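Local coordinates for protein Glucose/sorbosone dehydrogenases (Escherichia coli K12, PDB 2G8S) that belongs to the glucose/sorbosone dehydrogenase family and folds as a six-bladed beta-propeller that carries a bound calcium ion, at residues A22-P27 against V71-D76; Q79-W84 against Y102-D107; L147-Q152 against G195-Q200; G164-L169 against E190-G195. All coordinates share one frame; numbering follows the deposited sequence.

The four contacts sample two ways of holding a beta-propeller together. Interactions 2 and 4 are strand pairings inside a blade, whereas interactions 1 and 3 join one blade to the next. Interaction 1 sets strand 20-25 beside strand 68-73, and interaction 2 follows in the same sheet as strand 68-73, their centres about 9 Å apart and their residues in touch. Further along the chain, interaction 4 pairs strands 165-170 and 191-194 and is nested within the loop closed by interaction 3; they share G195, with centres about 11 Å apart. Interactions 1 and 3 lie on opposite sides of the chain's centre, one built of apolar side chains and a water, the other on a backbone hydrogen bond.

Interaction 1. Residues A22-P27 against V71-D76; sequences ALAFLP and VVLAPD. With EDO (1,2-ethanediol), chain K.
L73 reaches over from the first strand of one propeller blade to A24 on the first strand of the blade before it. Strands 22-25 and 71-73 run in nearly the same direction, 18° apart, with axes approaching to 5.9 Å. No direct hydrogen bond joins them, because they belong to two different antiparallel sheets that meet side by side in the beta-propeller.

The apolar contacts come first. In L73, CG stands beside the backbone N, opposite the carbonyl carbon (chi1 -49°), and the fork of the side chain opens toward the other strand. One prong, CD2, meets A24 CB at 4.0 Å and also faces the branch of L26; the other, CD1, lies 4.1 Å from P27 CD and packs close to the carbonyl of F25. Upstream, V71 puts CG1 4.2 Å from A22 CB and equally far from A24 CB. The small alanines suit the seam, since their single methyl groups leave room for the branched V71 and L73 to come close. On its own sheet L73 leans on I83.

The polar contacts are indirect. The carbonyls of L23 and V71 are both acceptors, and a water molecule links them, donating to L23 O at 2.7 Å and to V71 O at 2.6 Å. Beyond the strand, D76 stands immediately before helix 77-80, where its OD1 is bonded to S80 OG. A 1,2-ethanediol molecule, probably from the crystallisation liquor, also gives its O1 hydroxyl to D76 OD1 at 2.7 Å.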
loop_
_atom_site.group_PDB
_atom_site.type_symbol
_atom_site.label_atom_id
_atom_site.label_comp_id
_atom_site.label_asym_id
_atom_site.label_seq_id
_atom_site.Cartn_x
_atom_site.Cartn_y
_atom_site.Cartn_z
ATOM N N ALA A 22 4.811 1.039 7.239
ATOM C CA ALA A 22 4.591 -0.382 6.964
ATOM C C ALA A 22 5.334 -1.257 7.942
ATOM O O ALA A 22 6.261 -0.812 8.625
ATOM C CB ALA A 22 5.013 -0.731 5.540
ATOM N N LEU A 23 4.916 -2.517 8.003
ATOM C CA LEU A 23 5.651 -3.510 8.769
ATOM C C LEU A 23 5.797 -4.818 8.001
ATOM O O LEU A 23 4.976 -5.137 7.130
ATOM C CB LEU A 23 4.989 -3.756 10.125
ATOM C CG LEU A 23 3.645 -4.481 10.164
ATOM C CD1 LEU A 23 3.820 -6.001 10.145
ATOM C CD2 LEU A 23 2.844 -4.062 11.388
ATOM N N ALA A 24 6.840 -5.565 8.341
ATOM C CA ALA A 24 7.060 -6.892 7.789
ATOM C C ALA A 24 7.378 -7.828 8.931
ATOM O O ALA A 24 8.260 -7.543 9.737
ATOM C CB ALA A 24 8.201 -6.873 6.773
ATOM N N PHE A 25 6.664 -8.942 9.006
ATOM C CA PHE A 25 6.923 -9.938 10.038
ATOM C C PHE A 25 8.128 -10.771 9.668
ATOM O O PHE A 25 8.201 -11.295 8.555
ATOM C CB PHE A 25 5.723 -10.877 10.206
ATOM C CG PHE A 25 4.449 -10.179 10.556
ATOM C CD1 PHE A 25 4.238 -9.678 11.839
ATOM C CD2 PHE A 25 3.446 -10.037 9.604
ATOM C CE1 PHE A 25 3.038 -9.028 12.167
ATOM C CE2 PHE A 25 2.248 -9.390 9.921
ATOM C CZ PHE A 25 2.053 -8.880 11.203
ATOM N N LEU A 26 9.068 -10.895 10.600
ATOM C CA LEU A 26 10.213 -11.773 10.398
ATOM C C LEU A 26 9.845 -13.187 10.824
ATOM O O LEU A 26 9.105 -13.362 11.790
ATOM C CB LEU A 26 11.420 -11.277 11.194
ATOM C CG LEU A 26 11.952 -9.909 10.763
ATOM C CD1 LEU A 26 13.009 -9.431 11.753
ATOM C CD2 LEU A 26 12.495 -9.972 9.336
ATOM N N PRO A 27 10.360 -14.201 10.107
ATOM C CA PRO A 27 10.008 -15.584 10.448
ATOM C C PRO A 27 10.579 -16.036 11.790
ATOM O O PRO A 27 11.427 -15.351 12.380
ATOM C CB PRO A 27 10.628 -16.401 9.309
ATOM C CG PRO A 27 11.715 -15.550 8.762
ATOM C CD PRO A 27 11.273 -14.125 8.951
ATOM N N VAL A 71 7.941 -1.913 3.258
ATOM C CA VAL A 71 8.974 -2.914 3.469
ATOM C C VAL A 71 8.298 -4.271 3.337
ATOM O O VAL A 71 7.296 -4.527 4.006
ATOM C CB VAL A 71 9.672 -2.773 4.852
ATOM C CG1 VAL A 71 8.672 -2.769 6.015
ATOM C CG2 VAL A 71 10.689 -3.884 5.039
ATOM N N VAL A 72 8.827 -5.116 2.454
ATOM C CA VAL A 72 8.231 -6.430 2.193
ATOM C C VAL A 72 9.338 -7.467 2.029
ATOM O O VAL A 72 10.317 -7.218 1.335
ATOM C CB VAL A 72 7.324 -6.411 0.913
ATOM C CG1 VAL A 72 6.702 -7.786 0.660
ATOM C CG2 VAL A 72 6.238 -5.335 1.022
ATOM N N LEU A 73 9.182 -8.632 2.650
ATOM C CA LEU A 73 10.162 -9.704 2.478
ATOM C C LEU A 73 9.955 -10.375 1.130
ATOM O O LEU A 73 8.816 -10.549 0.693
ATOM C CB LEU A 73 10.038 -10.747 3.591
ATOM C CG LEU A 73 9.988 -10.308 5.049
ATOM C CD1 LEU A 73 10.180 -11.542 5.908
ATOM C CD2 LEU A 73 11.034 -9.272 5.388
ATOM N N ALA A 74 11.047 -10.747 0.458
ATOM C CA ALA A 74 10.932 -11.539 -0.771
ATOM C C ALA A 74 10.287 -12.892 -0.446
ATOM O O ALA A 74 10.404 -13.378 0.684
ATOM C CB ALA A 74 12.305 -11.742 -1.404
ATOM N N PRO A 75 9.578 -13.489 -1.420
ATOM C CA PRO A 75 8.973 -14.798 -1.136
ATOM C C PRO A 75 9.987 -15.862 -0.699
ATOM O O PRO A 75 9.640 -16.726 0.105
ATOM C CB PRO A 75 8.323 -15.184 -2.465
ATOM C CG PRO A 75 8.060 -13.860 -3.141
ATOM C CD PRO A 75 9.240 -13.002 -2.769
ATOM N N ASP A 76 11.211 -15.789 -1.219
ATOM C CA ASP A 76 12.261 -16.760 -0.860
ATOM C C ASP A 76 13.177 -16.283 0.279
ATOM O O ASP A 76 14.324 -16.741 0.387
ATOM C CB ASP A 76 13.078 -17.181 -2.095
ATOM C CG ASP A 76 13.994 -16.075 -2.612
ATOM O OD1 ASP A 76 13.838 -14.907 -2.190
ATOM O OD2 ASP A 76 14.862 -16.376 -3.462
HETATM C C1 EDO K . 13.046 -14.242 -5.436
HETATM O O1 EDO K . 13.367 -13.391 -4.329
HETATM C C2 EDO K . 11.603 -14.738 -5.347
HETATM O O2 EDO K . 11.288 -15.222 -4.033
HETATM O O HOH W 1 5.297 -6.052 4.606
#

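Interaction 2. Residues Q79-W84 against Y102-D107; sequences QSRRIW and YGRLSD. With EDO (1,2-ethanediol), chain J.
R81, which has a large surface buried here, lays its guanidinium across the end of strand 102-105. NE donates to L105 O at 2.8 Å, and NH2 reaches S106 O at 3.0 Å, approaching from above that carbonyl's plane. A bend at chi3 (65°) turns the group to serve both oxygens. D107 OD1 sits 3.4 Å from R81 NE but well out of the guanidinium plane, so charge alone links them. A 1,2-ethanediol molecule takes bonds from NH1 and NH2. The backbone of R81 joins in as well, its carbonyl receiving L105 N at 2.8 Å.

This brings the antiparallel hairpin of strands 82-90 and 96-105 to its open end; within it, I83 and G103 are a hydrogen-bonded pair. Y102 lies next to W84 and R82 on one face of this sheet. The guanidinium of R82 lies flat on the tyrosine ring, centres 3.9 Å apart and planes at 23°, a cation-pi stack; NH1 of R82 is also held by Q172. W84 receives Y102 CB over its five-membered ring, 3.6 Å from the centroid, while the tyrosine hydroxyl is bonded to R116. On the other face, aliphatic L105 suits its buried place, its CB 4.0 Å from I83 CG2.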
loop_
_atom_site.group_PDB
_atom_site.type_symbol
_atom_site.label_atom_id
_atom_site.label_comp_id
_atom_site.label_asym_id
_atom_site.label_seq_id
_atom_site.Cartn_x
_atom_site.Cartn_y
_atom_site.Cartn_z
ATOM N N GLN A 79 15.744 -18.356 2.304
ATOM C CA GLN A 79 17.057 -18.653 1.723
ATOM C C GLN A 79 17.839 -17.380 1.387
ATOM O O GLN A 79 19.031 -17.279 1.687
ATOM C CB GLN A 79 16.932 -19.537 0.474
ATOM C CG GLN A 79 16.505 -20.990 0.741
ATOM C CD GLN A 79 15.007 -21.155 0.957
ATOM O OE1 GLN A 79 14.569 -21.870 1.866
ATOM N NE2 GLN A 79 14.213 -20.502 0.120
ATOM N N SER A 80 17.156 -16.417 0.765
ATOM C CA SER A 80 17.798 -15.217 0.215
ATOM C C SER A 80 18.016 -14.090 1.221
ATOM O O SER A 80 18.914 -13.259 1.042
ATOM C CB SER A 80 16.961 -14.663 -0.933
ATOM O OG SER A 80 15.775 -14.066 -0.437
ATOM N N ARG A 81 17.167 -14.052 2.249
ATOM C CA ARG A 81 17.067 -12.927 3.189
ATOM C C ARG A 81 16.843 -11.577 2.499
ATOM O O ARG A 81 17.144 -10.523 3.064
ATOM C CB ARG A 81 18.271 -12.877 4.142
ATOM C CG ARG A 81 18.341 -14.114 5.038
ATOM C CD ARG A 81 19.342 -13.955 6.167
ATOM N NE ARG A 81 18.972 -12.910 7.117
ATOM C CZ ARG A 81 18.078 -13.045 8.097
ATOM N NH1 ARG A 81 17.423 -14.190 8.271
ATOM N NH2 ARG A 81 17.837 -12.025 8.908
ATOM N N ARG A 82 16.280 -11.624 1.292
ATOM C CA ARG A 82 16.044 -10.418 0.517
ATOM C C ARG A 82 14.838 -9.650 1.039
ATOM O O ARG A 82 13.772 -10.229 1.276
ATOM C CB ARG A 82 15.882 -10.767 -0.957
ATOM C CG ARG A 82 15.636 -9.564 -1.848
ATOM C CD ARG A 82 15.458 -10.008 -3.272
ATOM N NE ARG A 82 16.711 -10.488 -3.859
ATOM C CZ ARG A 82 16.830 -10.944 -5.103
ATOM N NH1 ARG A 82 15.763 -11.014 -5.890
ATOM N NH2 ARG A 82 18.016 -11.345 -5.550
ATOM N N ILE A 83 15.022 -8.344 1.230
ATOM C CA ILE A 83 13.915 -7.461 1.581
ATOM C C ILE A 83 13.810 -6.342 0.556
ATOM O O ILE A 83 14.824 -5.868 0.037
ATOM C CB ILE A 83 13.985 -6.918 3.037
ATOM C CG1 ILE A 83 15.090 -5.885 3.218
ATOM C CG2 ILE A 83 14.107 -8.065 4.034
ATOM C CD1 ILE A 83 14.883 -5.001 4.460
ATOM N N TRP A 84 12.572 -5.986 0.232
ATOM C CA TRP A 84 12.274 -4.935 -0.731
ATOM C C TRP A 84 11.778 -3.689 -0.015
ATOM O O TRP A 84 11.036 -3.784 0.971
ATOM C CB TRP A 84 11.196 -5.413 -1.713
ATOM C CG TRP A 84 11.667 -6.434 -2.709
ATOM C CD1 TRP A 84 12.009 -7.744 -2.467
ATOM C CD2 TRP A 84 11.854 -6.225 -4.113
ATOM N NE1 TRP A 84 12.398 -8.359 -3.641
ATOM C CE2 TRP A 84 12.309 -7.450 -4.668
ATOM C CE3 TRP A 84 11.673 -5.120 -4.963
ATOM C CZ2 TRP A 84 12.574 -7.598 -6.043
ATOM C CZ3 TRP A 84 11.948 -5.261 -6.319
ATOM C CH2 TRP A 84 12.390 -6.491 -6.847
ATOM N N TYR A 102 15.753 -3.548 -3.612
ATOM C CA TYR A 102 15.918 -4.604 -2.627
ATOM C C TYR A 102 17.359 -4.734 -2.174
ATOM O O TYR A 102 18.280 -4.325 -2.880
ATOM C CB TYR A 102 15.421 -5.952 -3.156
ATOM C CG TYR A 102 16.210 -6.537 -4.312
ATOM C CD1 TYR A 102 17.406 -7.234 -4.104
ATOM C CD2 TYR A 102 15.739 -6.428 -5.612
ATOM C CE1 TYR A 102 18.113 -7.794 -5.187
ATOM C CE2 TYR A 102 16.440 -6.982 -6.700
ATOM C CZ TYR A 102 17.627 -7.660 -6.474
ATOM O OH TYR A 102 18.324 -8.201 -7.531
ATOM N N GLY A 103 17.526 -5.295 -0.984
ATOM C CA GLY A 103 18.840 -5.650 -0.462
ATOM C C GLY A 103 18.698 -6.876 0.404
ATOM O O GLY A 103 17.613 -7.451 0.488
ATOM N N ARG A 104 19.787 -7.268 1.053
ATOM C CA ARG A 104 19.772 -8.465 1.883
ATOM C C ARG A 104 19.803 -8.078 3.347
ATOM O O ARG A 104 20.658 -7.307 3.775
ATOM C CB ARG A 104 20.965 -9.373 1.544
ATOM C CG ARG A 104 20.889 -10.745 2.204
ATOM C CD ARG A 104 22.149 -11.571 1.973
ATOM N NE ARG A 104 22.054 -12.908 2.578
ATOM C CZ ARG A 104 22.399 -13.195 3.831
ATOM N NH1 ARG A 104 22.857 -12.245 4.641
ATOM N NH2 ARG A 104 22.276 -14.444 4.290
ATOM N N LEU A 105 18.864 -8.608 4.128
ATOM C CA LEU A 105 18.846 -8.349 5.562
ATOM C C LEU A 105 19.882 -9.230 6.263
ATOM O O LEU A 105 19.854 -10.461 6.133
ATOM C CB LEU A 105 17.444 -8.617 6.121
ATOM C CG LEU A 105 17.178 -8.272 7.595
ATOM C CD1 LEU A 105 17.318 -6.785 7.891
ATOM C CD2 LEU A 105 15.814 -8.793 8.027
ATOM N N SER A 106 20.800 -8.599 6.992
ATOM C CA SER A 106 21.838 -9.354 7.697
ATOM C C SER A 106 21.236 -10.312 8.723
ATOM O O SER A 106 20.144 -10.078 9.252
ATOM C CB SER A 106 22.843 -8.421 8.372
ATOM O OG SER A 106 22.256 -7.699 9.430
ATOM N N ASP A 107 21.960 -11.393 8.995
ATOM C CA ASP A 107 21.557 -12.391 9.988
ATOM C C ASP A 107 21.280 -11.755 11.344
ATOM O O ASP A 107 20.367 -12.165 12.069
ATOM C CB ASP A 107 22.660 -13.444 10.152
ATOM C CG ASP A 107 22.787 -14.368 8.949
ATOM O OD1 ASP A 107 21.798 -14.554 8.209
ATOM O OD2 ASP A 107 23.884 -14.928 8.755
HETATM C C1 EDO J . 15.067 -13.227 10.915
HETATM O O1 EDO J . 16.482 -13.110 11.084
HETATM C C2 EDO J . 14.670 -14.697 10.948
HETATM O O2 EDO J . 15.333 -15.406 9.894
HETATM O O HOH W 2 21.324 -15.653 1.544
#

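Interaction 3. Residues L147-Q152 against G195-Q200; sequences LGENNQ and GIRNPQ
E149 meets R197 first through the backbone: E149 N donates to R197 O at 2.9 Å, and the donor lies nearly on the line of the carbonyl. The glutamate side chain then curls back over that same carbonyl. Its CB is only loosely near, but CG comes to 3.4 Å from R197 O, and I196 O is the next atom it faces. A bend at chi2 (61°) folds the chain, so that the carboxylate carbon CD stays beside R197 O. At the tip the two oxygens part company. OE1 lies 3.9 Å from R197 CG and accepts from W235 NE1, whereas OE2 stays 3.6 Å from R197 O, takes N151 N at 2.8 Å from above the carboxylate plane and is also bonded to H130 ND1. The carboxylate is thus gripped by three donors.

N151 belongs to a type I' turn from E149 to Q152, where N150 and N151 take up the positive phi values that asparagine tolerates well. Next to it, G148 has no side chain, which lets R197 O approach its CA to 3.2 Å and leaves room for N198 OD1, an acceptor for G132 N. P199 completes the contact, its CD 3.5 Å from G148 N and its CG beside L147 N, so this side of the compact ring rests on the backbone.

The contact lies where the loop after strand 142-147 meets the start of strand 198-205, the first strand of the next blade; I196 touches E215 on strand 210-216, its side chain about 6 Å from the bound calcium ion.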
loop_
_atom_site.group_PDB
_atom_site.type_symbol
_atom_site.label_atom_id
_atom_site.label_comp_id
_atom_site.label_asym_id
_atom_site.label_seq_id
_atom_site.Cartn_x
_atom_site.Cartn_y
_atom_site.Cartn_z
ATOM N N LEU A 147 1.237 2.658 -7.923
ATOM C CA LEU A 147 1.749 4.005 -8.187
ATOM C C LEU A 147 0.646 5.051 -8.317
ATOM O O LEU A 147 -0.216 4.951 -9.194
ATOM C CB LEU A 147 2.610 4.031 -9.453
ATOM C CG LEU A 147 3.811 3.075 -9.424
ATOM C CD1 LEU A 147 4.524 3.067 -10.771
ATOM C CD2 LEU A 147 4.782 3.456 -8.300
ATOM N N GLY A 148 0.714 6.071 -7.465
ATOM C CA GLY A 148 -0.159 7.239 -7.582
ATOM C C GLY A 148 0.187 8.103 -8.788
ATOM O O GLY A 148 1.253 7.940 -9.394
ATOM N N GLU A 149 -0.713 9.021 -9.150
ATOM C CA GLU A 149 -0.458 9.880 -10.322
ATOM C C GLU A 149 0.221 11.213 -9.983
ATOM O O GLU A 149 0.196 12.156 -10.794
ATOM C CB GLU A 149 -1.695 10.072 -11.231
ATOM C CG GLU A 149 -3.072 10.201 -10.564
ATOM C CD GLU A 149 -3.227 11.385 -9.627
ATOM O OE1 GLU A 149 -4.260 12.096 -9.745
ATOM O OE2 GLU A 149 -2.339 11.591 -8.760
ATOM N N ASN A 150 0.859 11.272 -8.809
ATOM C CA ASN A 150 1.690 12.416 -8.419
ATOM C C ASN A 150 0.903 13.730 -8.343
ATOM O O ASN A 150 1.497 14.820 -8.323
ATOM C CB ASN A 150 2.879 12.608 -9.388
ATOM C CG ASN A 150 3.936 11.497 -9.330
ATOM O OD1 ASN A 150 4.848 11.496 -10.159
ATOM N ND2 ASN A 150 3.842 10.570 -8.372
ATOM N N ASN A 151 -0.430 13.607 -8.300
ATOM C CA ASN A 151 -1.363 14.753 -8.279
ATOM C C ASN A 151 -1.430 15.485 -9.624
ATOM O O ASN A 151 -1.798 16.667 -9.681
ATOM C CB ASN A 151 -1.065 15.720 -7.117
ATOM C CG ASN A 151 -2.300 16.484 -6.645
ATOM O OD1 ASN A 151 -3.439 16.101 -6.926
ATOM N ND2 ASN A 151 -2.072 17.568 -5.907
ATOM N N GLN A 152 -1.092 14.762 -10.695
ATOM C CA GLN A 152 -1.282 15.234 -12.075
ATOM C C GLN A 152 -2.353 14.353 -12.700
ATOM O O GLN A 152 -2.039 13.356 -13.362
ATOM C CB GLN A 152 0.025 15.146 -12.866
ATOM C CG GLN A 152 1.106 16.105 -12.392
ATOM C CD GLN A 152 0.707 17.564 -12.563
ATOM O OE1 GLN A 152 0.872 18.370 -11.654
ATOM N NE2 GLN A 152 0.168 17.902 -13.732
ATOM N N GLY A 195 -5.345 4.062 -14.758
ATOM C CA GLY A 195 -6.535 4.800 -14.319
ATOM C C GLY A 195 -6.791 4.702 -12.828
ATOM O O GLY A 195 -7.937 4.571 -12.385
ATOM N N ILE A 196 -5.712 4.758 -12.057
ATOM C CA ILE A 196 -5.854 4.816 -10.605
ATOM C C ILE A 196 -5.292 6.148 -10.119
ATOM O O ILE A 196 -4.456 6.778 -10.785
ATOM C CB ILE A 196 -5.262 3.569 -9.877
ATOM C CG1 ILE A 196 -3.753 3.497 -10.059
ATOM C CG2 ILE A 196 -5.953 2.263 -10.354
ATOM C CD1 ILE A 196 -3.088 2.381 -9.275
ATOM N N ARG A 197 -5.822 6.621 -8.992
ATOM C CA ARG A 197 -5.512 7.954 -8.467
ATOM C C ARG A 197 -4.345 7.900 -7.486
ATOM O O ARG A 197 -3.216 8.211 -7.846
ATOM C CB ARG A 197 -6.759 8.585 -7.822
ATOM C CG ARG A 197 -6.574 10.024 -7.380
ATOM C CD ARG A 197 -7.867 10.603 -6.801
ATOM N NE ARG A 197 -7.679 11.961 -6.292
ATOM C CZ ARG A 197 -7.272 12.248 -5.058
ATOM N NH1 ARG A 197 -6.998 11.264 -4.197
ATOM N NH2 ARG A 197 -7.132 13.519 -4.678
ATOM N N ASN A 198 -4.626 7.506 -6.244
ATOM C CA ASN A 198 -3.572 7.274 -5.256
ATOM C C ASN A 198 -3.843 5.984 -4.493
ATOM O O ASN A 198 -4.586 5.978 -3.511
ATOM C CB ASN A 198 -3.360 8.448 -4.289
ATOM C CG ASN A 198 -2.040 8.324 -3.522
ATOM O OD1 ASN A 198 -1.107 7.686 -4.010
ATOM N ND2 ASN A 198 -1.949 8.944 -2.342
ATOM N N PRO A 199 -3.245 4.873 -4.956
ATOM C CA PRO A 199 -3.503 3.587 -4.322
ATOM C C PRO A 199 -2.773 3.574 -2.999
ATOM O O PRO A 199 -1.667 4.125 -2.891
ATOM C CB PRO A 199 -2.884 2.577 -5.301
ATOM C CG PRO A 199 -1.798 3.348 -5.993
ATOM C CD PRO A 199 -2.250 4.774 -6.044
ATOM N N GLN A 200 -3.386 2.957 -1.998
ATOM C CA GLN A 200 -2.772 2.897 -0.676
ATOM C C GLN A 200 -2.588 1.433 -0.264
ATOM O O GLN A 200 -1.525 0.862 -0.487
ATOM C CB GLN A 200 -3.569 3.738 0.326
ATOM C CG GLN A 200 -3.544 5.228 -0.014
ATOM C CD GLN A 200 -2.212 5.887 0.307
ATOM O OE1 GLN A 200 -1.262 5.861 -0.493
ATOM N NE2 GLN A 200 -2.139 6.500 1.475
#

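Interaction 4. Residues G164-L169 against E190-G195; sequences GKLVRL and EIWSYG
E190 begins the pairing by offering its carbonyl to R168 N, at 3.0 Å. Its CB rests beside V167 CG1 and its CG beside L169 CD2, while the carboxylate turns off to a salt bridge with R188. I191 follows, and its CD1 touches K165 CE at 3.6 Å: the aliphatic part of the lysine serves as a hydrophobic partner, and its NZ goes on to the carbonyl of Q163. W192 sends its N to L166 O, 2.8 Å away. Its CG is opposite the backbone N (chi1 -167°), which turns one face of the indole to R168: CD stands 3.8 Å from the six-membered centroid, the guanidinium lies over CZ3 with its plane tilted 30°, and NH2 goes on to a salt bridge with D178. L166 CD2 meets the indole at its edge. S193 also donates to L166 O, at 3.1 Å, and its own carbonyl takes L166 N at 2.9 Å; serine suits the place, its OG lying beside L166 CD2 yet bonding to Q228 O. Y194 CB packs at 3.3 Å on K165 CD. Because W192 and S193 both face L166, this is a classic beta bulge, here on the outermost strand of an antiparallel propeller blade.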
loop_
_atom_site.group_PDB
_atom_site.type_symbol
_atom_site.label_atom_id
_atom_site.label_comp_id
_atom_site.label_asym_id
_atom_site.label_seq_id
_atom_site.Cartn_x
_atom_site.Cartn_y
_atom_site.Cartn_z
ATOM N N GLY A 164 -0.268 6.819 -11.771
ATOM C CA GLY A 164 -1.617 6.236 -11.697
ATOM C C GLY A 164 -1.710 4.869 -12.352
ATOM O O GLY A 164 -2.687 4.564 -13.055
ATOM N N LYS A 165 -0.688 4.054 -12.100
ATOM C CA LYS A 165 -0.539 2.740 -12.718
ATOM C C LYS A 165 -0.371 1.703 -11.631
ATOM O O LYS A 165 0.246 1.971 -10.596
ATOM C CB LYS A 165 0.702 2.676 -13.618
ATOM C CG LYS A 165 0.726 3.648 -14.789
ATOM C CD LYS A 165 -0.525 3.567 -15.657
ATOM C CE LYS A 165 -0.419 4.471 -16.900
ATOM N NZ LYS A 165 -0.516 5.916 -16.563
ATOM N N LEU A 166 -0.912 0.516 -11.886
ATOM C CA LEU A 166 -0.462 -0.675 -11.188
ATOM C C LEU A 166 0.574 -1.342 -12.082
ATOM O O LEU A 166 0.268 -1.686 -13.220
ATOM C CB LEU A 166 -1.621 -1.632 -10.929
ATOM C CG LEU A 166 -1.280 -3.030 -10.387
ATOM C CD1 LEU A 166 -0.677 -2.951 -8.985
ATOM C CD2 LEU A 166 -2.521 -3.915 -10.406
ATOM N N VAL A 167 1.780 -1.524 -11.554
ATOM C CA VAL A 167 2.881 -2.141 -12.303
ATOM C C VAL A 167 3.012 -3.614 -11.913
ATOM O O VAL A 167 2.785 -3.968 -10.759
ATOM C CB VAL A 167 4.208 -1.379 -12.049
ATOM C CG1 VAL A 167 5.428 -2.272 -12.279
ATOM C CG2 VAL A 167 4.267 -0.114 -12.921
ATOM N N ARG A 168 3.356 -4.470 -12.876
ATOM C CA ARG A 168 3.713 -5.856 -12.569
ATOM C C ARG A 168 5.101 -6.142 -13.104
ATOM O O ARG A 168 5.349 -6.001 -14.306
ATOM C CB ARG A 168 2.725 -6.865 -13.168
ATOM C CG ARG A 168 2.963 -8.277 -12.618
ATOM C CD ARG A 168 2.135 -9.346 -13.300
ATOM N NE ARG A 168 2.600 -9.622 -14.656
ATOM C CZ ARG A 168 2.543 -10.810 -15.263
ATOM N NH1 ARG A 168 2.070 -11.897 -14.650
ATOM N NH2 ARG A 168 2.974 -10.904 -16.505
ATOM N N LEU A 169 5.992 -6.534 -12.202
ATOM C CA LEU A 169 7.326 -7.008 -12.572
ATOM C C LEU A 169 7.425 -8.476 -12.204
ATOM O O LEU A 169 6.569 -8.993 -11.488
ATOM C CB LEU A 169 8.404 -6.216 -11.820
ATOM C CG LEU A 169 8.379 -4.700 -12.033
ATOM C CD1 LEU A 169 9.486 -4.047 -11.241
ATOM C CD2 LEU A 169 8.487 -4.332 -13.513
ATOM N N GLU A 190 6.026 -1.965 -18.186
ATOM C CA GLU A 190 5.841 -2.332 -16.776
ATOM C C GLU A 190 4.371 -2.327 -16.344
ATOM O O GLU A 190 4.024 -2.922 -15.319
ATOM C CB GLU A 190 6.630 -1.385 -15.871
ATOM C CG GLU A 190 8.147 -1.393 -16.100
ATOM C CD GLU A 190 8.637 -0.358 -17.107
ATOM O OE1 GLU A 190 7.820 0.231 -17.852
ATOM O OE2 GLU A 190 9.869 -0.126 -17.139
ATOM N N ILE A 191 3.515 -1.666 -17.124
ATOM C CA ILE A 191 2.117 -1.435 -16.733
ATOM C C ILE A 191 1.251 -2.697 -16.788
ATOM O O ILE A 191 1.237 -3.418 -17.791
ATOM C CB ILE A 191 1.473 -0.303 -17.588
ATOM C CG1 ILE A 191 2.191 1.032 -17.334
ATOM C CG2 ILE A 191 -0.044 -0.179 -17.299
ATOM C CD1 ILE A 191 1.896 2.099 -18.371
ATOM N N TRP A 192 0.516 -2.934 -15.703
ATOM C CA TRP A 192 -0.496 -3.980 -15.632
ATOM C C TRP A 192 -1.897 -3.380 -15.769
ATOM O O TRP A 192 -2.676 -3.812 -16.605
ATOM C CB TRP A 192 -0.373 -4.724 -14.302
ATOM C CG TRP A 192 -1.137 -6.012 -14.225
ATOM C CD1 TRP A 192 -2.232 -6.286 -13.442
ATOM C CD2 TRP A 192 -0.842 -7.220 -14.937
ATOM N NE1 TRP A 192 -2.632 -7.591 -13.625
ATOM C CE2 TRP A 192 -1.796 -8.189 -14.536
ATOM C CE3 TRP A 192 0.135 -7.577 -15.878
ATOM C CZ2 TRP A 192 -1.796 -9.496 -15.044
ATOM C CZ3 TRP A 192 0.136 -8.871 -16.380
ATOM C CH2 TRP A 192 -0.825 -9.815 -15.966
ATOM N N SER A 193 -2.201 -2.376 -14.945
ATOM C CA SER A 193 -3.494 -1.680 -14.994
ATOM C C SER A 193 -3.246 -0.186 -14.910
ATOM O O SER A 193 -2.191 0.251 -14.436
ATOM C CB SER A 193 -4.403 -2.096 -13.824
ATOM O OG SER A 193 -4.522 -3.511 -13.697
ATOM N N TYR A 194 -4.227 0.603 -15.342
ATOM C CA TYR A 194 -4.081 2.054 -15.305
ATOM C C TYR A 194 -5.364 2.737 -14.855
ATOM O O TYR A 194 -6.346 2.063 -14.570
ATOM C CB TYR A 194 -3.555 2.586 -16.652
ATOM C CG TYR A 194 -4.434 2.386 -17.873
ATOM C CD1 TYR A 194 -5.053 3.483 -18.481
ATOM C CD2 TYR A 194 -4.584 1.132 -18.464
ATOM C CE1 TYR A 194 -5.842 3.329 -19.617
ATOM C CE2 TYR A 194 -5.376 0.967 -19.614
ATOM C CZ TYR A 194 -5.999 2.074 -20.179
ATOM O OH TYR A 194 -6.767 1.912 -21.309
ATOM N N GLY A 195 -5.345 4.062 -14.758
ATOM C CA GLY A 195 -6.535 4.800 -14.319
ATOM C C GLY A 195 -6.791 4.702 -12.828
ATOM O O GLY A 195 -7.937 4.571 -12.385
#